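Local coordinates for DNA repair protein RAD7 (Saccharomyces cerevisiae, PDB 5ZB2) that promotes global genome nucleotide excision repair of non-transcribed DNA as a component of the GGR complex with ABF1 and RAD16, and binds ELC1, at residues 272-277 with 298-303; 305-310 with 330-335; 210-215 with 238-243. One frame throughout, in Å; residues are numbered along the deposited sequence. Where two conformers were deposited one is given.

Contact 1: 272-277 with 298-303; sequences SLEESD and ECSFRR
Two successive coils of the leucine-rich-repeat solenoid lie side by side here, where Ser272 and Ser300 form a parallel beta bridge and Glu274, Glu275 and Arg302 build a salt-bridge network just beyond it. The backbones are joined twice: Leu273 N donates to Ser300 O, and Glu275 N gives a shorter bond of 2.8 Å to Arg302 O. Glu274 runs out extended beyond CG, and its two carboxylate oxygens do different work. Glu274 OE1 takes Arg302 NE at 2.7 Å and Arg302 NH2 at 2.8 Å, a side-on grip in which both nitrogens reach one oxygen from the same face of the carboxylate. The carboxylate stands almost perpendicular to the guanidinium (87°), and NE comes to OE1 from well above the carboxylate plane. Glu274 OE2 accepts Ser300 OG at 2.7 Å on its anti side. The bend in the arginine chain at chi3 (65°) turns the guanidinium toward the 272-277 loop, so that its edge meets both glutamates; Glu275 OE2 lies 3.3 Å from Arg302 NH2 in a weak salt bridge. With an alanine in place of Glu274, the guanidinium would probably lose its two strong bonds, keep a weak hold on Glu275 and be freer to turn, and Ser300 OG would lose its acceptor. Ser272 OG turns to Asn244 on the preceding coil. On the following side, strand 326-328 meets Ser300 and Arg302 through Asn328, while Phe301 points into the interior against Ile312 and Leu315 of helix 309-320.

Contact 2: 305-310 with 330-335; sequences LQLGDM and NSLKEL
Leu335 lays its CD2 methyl against the backbone of Gly308, 3.4 Å from Gly308 C, at the start of helix 309-320. Both segments are the turns that lead from strand to helix on successive coils of the leucine-rich-repeat solenoid, and Gly308 sits at the N-cap position. Further in, Leu307 CB touches Leu332 CD1 at 3.8 Å, an apolar pair that faces the interior, where Leu307 also meets Phe301 and Leu284. Toward the solvent side, Glu334 uses its aliphatic part: its CB sits 3.5 Å from Leu307 O, and Glu334 CG lies 3.6 Å from Leu305 O and close to Gln306 O. Its bend at chi2 (-60°) carries the carboxylate away from the 305-310 segment. Leu305 CD2 lies 3.7 Å from Ser331 O. The polar joins between the two backbones run through water. One molecule donates to both Leu305 O and Leu307 O and accepts from Glu334 N, so it ties three backbone groups of the two coils together. A second accepts from Asp309 N in the first turn of the helix and donates to Glu334 O. The 330-335 side is shaped by a type I turn from Leu332 to Leu335, with Leu332 also at the centre of an inverse gamma turn. Asp309 bonds through OD2 to Thr336 OG1, just past the second segment, and its OD1 lies beside Leu335, 3.4 Å from Leu335 CA.

Contact 3: 210-215 with 238-243; sequences SLCIEY and LRKLVL. With GOL (glycerol), chain G.
Lys240 rises from the sheet as a fully extended chain on the face it shares with Ser210 and Cys212. Its CB lies 3.4 Å from Ser210 OG and also near C3 of a glycerol, probably from the crystallisation liquor. Lys240 CG is 4.1 Å from Ser210 OG, and CD has that oxygen and the glycerol O2 on one side. In the conformer given, Lys240 CE comes 3.6 Å from Cys212 SG, and NZ ends somewhat farther from it, at 4.1 Å. CG anti to the backbone N (chi1 177°) sends the chain outward from the sheet, leaning toward Cys212. The glycerol O2 shares a hydrogen bond of 2.7 Å with Ser210 OG, while Arg239 NE donates to its O1 at 3.2 Å, and Glu269 holds it as well. On the same face, the sulfur lies beside Val242 CB. The opposite face is aliphatic. Leu211 and Leu241 run alongside each other, CD2 to CD1, as do Ile213 and Leu243, whose CD2 sits 3.8 Å from Ile213 CB. Leu211 packs on Leu230 and Leu243 on Ile227 of helix 224-234, while Ile213 meets Tyr196. Three backbone bonds join the strands: Leu211 N to Lys240 O, Val242 N to Leu211 O, and Ile213 N to Val242 O. Neighbouring parallel strands with leucine-rich inner faces backed by a helix are the hallmark of the leucine-rich-repeat solenoid.

All three contacts join consecutive coils of one solenoid, at different stages of the coil. Contact 3 is buried, strand against strand, and relies on regular backbone bonding with aliphatic pairs on the face turned to the helix. Contact 1 begins at the strand end and passes into the loop, where charged groups take over; it is partly buried, as is contact 2, which lies in the turns entering the helices and uses water and apolar touches instead of direct bonds. Contact 1 links the other two: Ser272 bonds through its backbone to Leu241 and Leu243 of contact 3, while Arg303 N probably bonds to Asn330 O of contact 2. Contacts 2 and 3 do not touch, their centres lying 22 Å apart.

Contact 1: 272-277 with 298-303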
# COMPACT_ATOMS: atom_id res chain seq x y z
N SER A 272 -28.45 27.97 9.83
CA SER A 272 -28.64 28.09 8.39
C SER A 272 -29.94 27.42 7.97
O SER A 272 -30.16 26.25 8.29
CB SER A 272 -27.46 27.47 7.63
OG SER A 272 -27.70 27.46 6.23
N LEU A 273 -30.77 28.15 7.23
CA LEU A 273 -32.07 27.66 6.78
C LEU A 273 -32.27 28.01 5.30
O LEU A 273 -33.26 28.61 4.90
CB LEU A 273 -33.19 28.25 7.63
CG LEU A 273 -33.12 28.05 9.14
CD1 LEU A 273 -34.24 28.81 9.82
CD2 LEU A 273 -33.19 26.57 9.49
N GLU A 274 -31.33 27.61 4.46
CA GLU A 274 -31.31 28.07 3.08
C GLU A 274 -32.39 27.39 2.24
O GLU A 274 -32.70 26.21 2.44
CB GLU A 274 -29.93 27.83 2.48
CG GLU A 274 -28.81 28.52 3.25
CD GLU A 274 -27.45 28.37 2.59
OE1 GLU A 274 -27.36 27.66 1.56
OE2 GLU A 274 -26.48 28.96 3.09
N GLU A 275 -32.97 28.15 1.31
CA GLU A 275 -33.92 27.67 0.31
C GLU A 275 -35.28 27.27 0.89
O GLU A 275 -36.01 26.50 0.27
CB GLU A 275 -33.34 26.50 -0.50
CG GLU A 275 -32.26 26.91 -1.49
CD GLU A 275 -31.76 25.75 -2.33
OE1 GLU A 275 -32.42 24.68 -2.35
OE2 GLU A 275 -30.71 25.90 -2.99
N SER A 276 -35.66 27.80 2.05
CA SER A 276 -36.96 27.50 2.66
C SER A 276 -37.93 28.61 2.27
O SER A 276 -38.15 29.57 3.01
CB SER A 276 -36.83 27.36 4.17
OG SER A 276 -36.03 26.23 4.51
N ASP A 277 -38.53 28.46 1.08
CA ASP A 277 -39.42 29.47 0.53
C ASP A 277 -40.81 29.48 1.17
O ASP A 277 -41.64 30.29 0.76
CB ASP A 277 -39.56 29.26 -0.99
CG ASP A 277 -40.41 28.05 -1.33
OD1 ASP A 277 -40.31 27.03 -0.62
OD2 ASP A 277 -41.18 28.13 -2.31
N GLU A 298 -22.39 32.62 12.90
CA GLU A 298 -22.67 32.48 11.48
C GLU A 298 -24.16 32.27 11.29
O GLU A 298 -24.78 31.47 12.01
CB GLU A 298 -21.88 31.31 10.88
CG GLU A 298 -21.97 31.19 9.38
CD GLU A 298 -21.20 29.98 8.86
OE1 GLU A 298 -21.80 29.16 8.13
OE2 GLU A 298 -20.01 29.85 9.20
N CYS A 299 -24.74 32.97 10.32
CA CYS A 299 -26.16 32.85 10.03
C CYS A 299 -26.39 33.05 8.54
O CYS A 299 -25.86 33.99 7.95
CB CYS A 299 -26.97 33.87 10.83
SG CYS A 299 -28.75 33.74 10.58
N SER A 300 -27.19 32.17 7.94
CA SER A 300 -27.52 32.25 6.52
C SER A 300 -29.00 32.03 6.30
O SER A 300 -29.58 31.07 6.82
CB SER A 300 -26.73 31.24 5.70
OG SER A 300 -27.14 31.27 4.34
N PHE A 301 -29.61 32.92 5.51
CA PHE A 301 -30.99 32.77 5.05
C PHE A 301 -31.05 32.75 3.53
O PHE A 301 -32.06 33.15 2.94
CB PHE A 301 -31.87 33.90 5.60
CG PHE A 301 -31.92 33.96 7.10
CD1 PHE A 301 -32.41 32.90 7.84
CD2 PHE A 301 -31.49 35.09 7.78
CE1 PHE A 301 -32.46 32.95 9.22
CE2 PHE A 301 -31.54 35.16 9.16
CZ PHE A 301 -32.03 34.09 9.88
N ARG A 302 -29.99 32.28 2.88
CA ARG A 302 -29.91 32.26 1.43
C ARG A 302 -31.18 31.66 0.82
O ARG A 302 -31.55 30.53 1.13
CB ARG A 302 -28.69 31.46 0.97
CG ARG A 302 -28.50 31.42 -0.54
CD ARG A 302 -27.29 30.58 -0.95
NE ARG A 302 -27.49 29.18 -0.62
CZ ARG A 302 -28.23 28.33 -1.34
NH1 ARG A 302 -28.84 28.74 -2.44
NH2 ARG A 302 -28.35 27.07 -0.94
N ARG A 303 -31.83 32.45 -0.04
CA ARG A 303 -32.99 32.02 -0.81
C ARG A 303 -34.18 31.65 0.08
O ARG A 303 -35.00 30.81 -0.28
CB ARG A 303 -32.64 30.86 -1.75
CG ARG A 303 -31.86 31.31 -2.98
CD ARG A 303 -31.80 30.24 -4.06
NE ARG A 303 -33.13 29.84 -4.52
CZ ARG A 303 -33.91 30.56 -5.32
NH1 ARG A 303 -33.50 31.74 -5.77
NH2 ARG A 303 -35.10 30.11 -5.68

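Contact 2: 305-310 with 330-335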
# COMPACT_ATOMS: atom_id res chain seq x y z
N LEU A 305 -37.04 33.20 0.36
CA LEU A 305 -37.54 34.28 -0.49
C LEU A 305 -38.53 35.18 0.22
O LEU A 305 -38.69 36.35 -0.16
CB LEU A 305 -38.16 33.68 -1.76
CG LEU A 305 -37.25 32.79 -2.60
CD1 LEU A 305 -38.01 32.19 -3.77
CD2 LEU A 305 -36.02 33.55 -3.09
N GLN A 306 -39.22 34.67 1.24
CA GLN A 306 -40.26 35.46 1.89
C GLN A 306 -39.73 36.44 2.93
O GLN A 306 -40.46 37.36 3.32
CB GLN A 306 -41.28 34.55 2.57
CG GLN A 306 -42.21 33.82 1.63
CD GLN A 306 -43.46 33.31 2.34
OE1 GLN A 306 -44.21 34.09 2.92
NE2 GLN A 306 -43.67 32.00 2.31
N LEU A 307 -38.50 36.26 3.40
CA LEU A 307 -38.06 36.95 4.61
C LEU A 307 -37.84 38.44 4.35
O LEU A 307 -37.19 38.83 3.38
CB LEU A 307 -36.77 36.32 5.13
CG LEU A 307 -36.87 34.83 5.49
CD1 LEU A 307 -35.57 34.38 6.13
CD2 LEU A 307 -38.05 34.53 6.40
N GLY A 308 -38.39 39.26 5.25
CA GLY A 308 -38.31 40.70 5.15
C GLY A 308 -37.64 41.34 6.35
O GLY A 308 -36.95 40.67 7.12
N ASP A 309 -37.86 42.65 6.51
CA ASP A 309 -37.05 43.44 7.44
C ASP A 309 -37.15 42.92 8.87
O ASP A 309 -36.13 42.75 9.55
CB ASP A 309 -37.48 44.91 7.38
CG ASP A 309 -37.21 45.55 6.03
OD1 ASP A 309 -36.35 45.04 5.29
OD2 ASP A 309 -37.86 46.57 5.71
N MET A 310 -38.37 42.66 9.35
CA MET A 310 -38.54 42.41 10.78
C MET A 310 -37.81 41.15 11.23
O MET A 310 -37.31 41.10 12.36
CB MET A 310 -40.03 42.31 11.12
CG MET A 310 -40.71 43.66 11.29
SD MET A 310 -39.91 44.72 12.52
CE MET A 310 -40.10 43.74 14.00
N ASN A 330 -28.56 36.42 0.86
CA ASN A 330 -28.65 36.29 -0.59
C ASN A 330 -30.06 35.97 -1.04
O ASN A 330 -30.70 35.04 -0.54
CB ASN A 330 -27.69 35.20 -1.06
CG ASN A 330 -27.61 35.08 -2.57
OD1 ASN A 330 -28.57 34.69 -3.23
ND2 ASN A 330 -26.45 35.41 -3.12
N SER A 331 -30.56 36.76 -1.99
CA SER A 331 -31.84 36.59 -2.67
C SER A 331 -33.03 37.00 -1.80
O SER A 331 -34.17 36.67 -2.16
CB SER A 331 -32.06 35.15 -3.15
OG SER A 331 -31.02 34.73 -4.00
N LEU A 332 -32.82 37.70 -0.69
CA LEU A 332 -33.94 38.21 0.11
C LEU A 332 -34.47 39.47 -0.56
O LEU A 332 -34.12 40.60 -0.21
CB LEU A 332 -33.52 38.46 1.56
CG LEU A 332 -33.08 37.24 2.39
CD1 LEU A 332 -33.37 37.49 3.86
CD2 LEU A 332 -33.74 35.96 1.92
N LYS A 333 -35.34 39.25 -1.54
CA LYS A 333 -35.89 40.34 -2.34
C LYS A 333 -36.83 41.23 -1.55
O LYS A 333 -37.08 42.37 -1.96
CB LYS A 333 -36.63 39.77 -3.55
CG LYS A 333 -36.24 40.40 -4.88
CD LYS A 333 -34.88 39.92 -5.35
CE LYS A 333 -34.59 40.39 -6.77
NZ LYS A 333 -33.28 39.89 -7.28
N GLU A 334 -37.36 40.75 -0.42
CA GLU A 334 -38.34 41.52 0.34
C GLU A 334 -37.69 42.54 1.28
O GLU A 334 -38.40 43.42 1.78
CB GLU A 334 -39.23 40.59 1.16
CG GLU A 334 -40.10 39.68 0.31
CD GLU A 334 -41.05 40.46 -0.58
OE1 GLU A 334 -41.61 41.48 -0.12
OE2 GLU A 334 -41.22 40.06 -1.75
N LEU A 335 -36.39 42.45 1.52
CA LEU A 335 -35.75 43.41 2.41
C LEU A 335 -35.82 44.81 1.82
O LEU A 335 -35.87 45.00 0.60
CB LEU A 335 -34.29 43.02 2.65
CG LEU A 335 -34.06 41.69 3.38
CD1 LEU A 335 -32.58 41.37 3.44
CD2 LEU A 335 -34.66 41.73 4.79
O HOH W 1 -36.99 38.10 0.79
O HOH W 2 -39.55 44.01 4.49

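Contact 3: 210-215 with 238-243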
# COMPACT_ATOMS: atom_id res chain seq x y z
N SER A 210 -24.78 19.50 17.21
CA SER A 210 -24.62 19.88 15.80
C SER A 210 -25.42 18.95 14.90
O SER A 210 -25.14 17.75 14.84
CB SER A 210 -23.14 19.87 15.40
OG SER A 210 -22.44 20.95 15.98
N LEU A 211 -26.39 19.51 14.19
CA LEU A 211 -27.20 18.78 13.22
C LEU A 211 -27.14 19.50 11.89
O LEU A 211 -27.41 20.70 11.81
CB LEU A 211 -28.66 18.68 13.68
CG LEU A 211 -29.59 18.03 12.64
CD1 LEU A 211 -29.27 16.56 12.51
CD2 LEU A 211 -31.04 18.23 13.00
N CYS A 212 -26.79 18.76 10.83
CA CYS A 212 -26.71 19.29 9.48
C CYS A 212 -27.48 18.36 8.54
O CYS A 212 -27.19 17.16 8.49
CB CYS A 212 -25.26 19.43 9.02
SG CYS A 212 -24.24 20.51 10.05
N ILE A 213 -28.44 18.92 7.82
CA ILE A 213 -29.20 18.18 6.81
C ILE A 213 -29.32 19.08 5.59
O ILE A 213 -29.83 20.20 5.69
CB ILE A 213 -30.60 17.76 7.30
CG1 ILE A 213 -30.50 16.90 8.56
CG2 ILE A 213 -31.34 17.01 6.19
CD1 ILE A 213 -31.85 16.51 9.18
N GLU A 214 -28.86 18.59 4.43
CA GLU A 214 -28.85 19.41 3.22
C GLU A 214 -29.36 18.61 2.03
O GLU A 214 -28.94 17.47 1.81
CB GLU A 214 -27.45 19.94 2.93
CG GLU A 214 -26.77 20.59 4.12
CD GLU A 214 -25.45 21.24 3.74
OE1 GLU A 214 -25.46 22.42 3.34
OE2 GLU A 214 -24.40 20.57 3.84
N TYR A 215 -30.25 19.23 1.25
CA TYR A 215 -30.69 18.75 -0.05
C TYR A 215 -31.10 17.28 -0.02
O TYR A 215 -30.46 16.44 -0.66
CB TYR A 215 -29.58 19.01 -1.07
CG TYR A 215 -29.08 20.43 -0.97
CD1 TYR A 215 -29.89 21.49 -1.33
CD2 TYR A 215 -27.82 20.71 -0.47
CE1 TYR A 215 -29.47 22.79 -1.21
CE2 TYR A 215 -27.37 22.01 -0.35
CZ TYR A 215 -28.21 23.05 -0.73
OH TYR A 215 -27.79 24.36 -0.61
N LEU A 238 -28.35 22.40 21.47
CA LEU A 238 -28.01 22.59 20.07
C LEU A 238 -27.19 23.86 19.88
O LEU A 238 -27.63 24.96 20.24
CB LEU A 238 -29.30 22.66 19.25
CG LEU A 238 -29.20 22.50 17.73
CD1 LEU A 238 -28.48 21.21 17.35
CD2 LEU A 238 -30.60 22.51 17.14
N ARG A 239 -25.98 23.71 19.32
CA ARG A 239 -25.14 24.85 18.99
C ARG A 239 -25.01 25.09 17.49
O ARG A 239 -24.57 26.17 17.09
CB ARG A 239 -23.73 24.67 19.59
CG ARG A 239 -23.73 24.42 21.09
CD ARG A 239 -22.34 24.60 21.69
NE ARG A 239 -21.33 23.75 21.05
CZ ARG A 239 -20.91 22.58 21.51
NH1 ARG A 239 -21.39 22.08 22.64
NH2 ARG A 239 -19.99 21.90 20.84
N LYS A 240 -25.37 24.12 16.65
CA LYS A 240 -25.28 24.26 15.20
C LYS A 240 -26.48 23.59 14.57
O LYS A 240 -26.65 22.37 14.70
CB LYS A 240 -23.98 23.63 14.68
CG LYS A 240 -23.82 23.66 13.16
CD LYS A 240 -22.48 23.05 12.75
CE LYS A 240 -22.20 23.25 11.27
NZ LYS A 240 -20.85 22.74 10.89
N LEU A 241 -27.31 24.38 13.88
CA LEU A 241 -28.45 23.85 13.14
C LEU A 241 -28.37 24.30 11.69
O LEU A 241 -28.39 25.51 11.41
CB LEU A 241 -29.77 24.32 13.77
CG LEU A 241 -31.04 23.82 13.08
CD1 LEU A 241 -31.13 22.31 13.15
CD2 LEU A 241 -32.28 24.47 13.69
N VAL A 242 -28.29 23.34 10.78
CA VAL A 242 -28.17 23.61 9.35
C VAL A 242 -29.21 22.77 8.62
O VAL A 242 -29.13 21.53 8.63
CB VAL A 242 -26.76 23.31 8.82
CG1 VAL A 242 -26.70 23.42 7.29
CG2 VAL A 242 -25.74 24.26 9.44
N LEU A 243 -30.19 23.43 8.00
CA LEU A 243 -31.23 22.77 7.21
C LEU A 243 -31.33 23.52 5.88
O LEU A 243 -32.07 24.51 5.78
CB LEU A 243 -32.56 22.75 7.95
CG LEU A 243 -32.59 22.06 9.31
CD1 LEU A 243 -33.91 22.35 10.03
CD2 LEU A 243 -32.39 20.55 9.16
C1 GOL G . -19.34 22.91 17.65
O1 GOL G . -19.60 24.09 18.38
C2 GOL G . -19.54 23.19 16.16
O2 GOL G . -20.03 22.04 15.50
C3 GOL G . -20.50 24.36 15.97
O3 GOL G . -19.80 25.58 16.02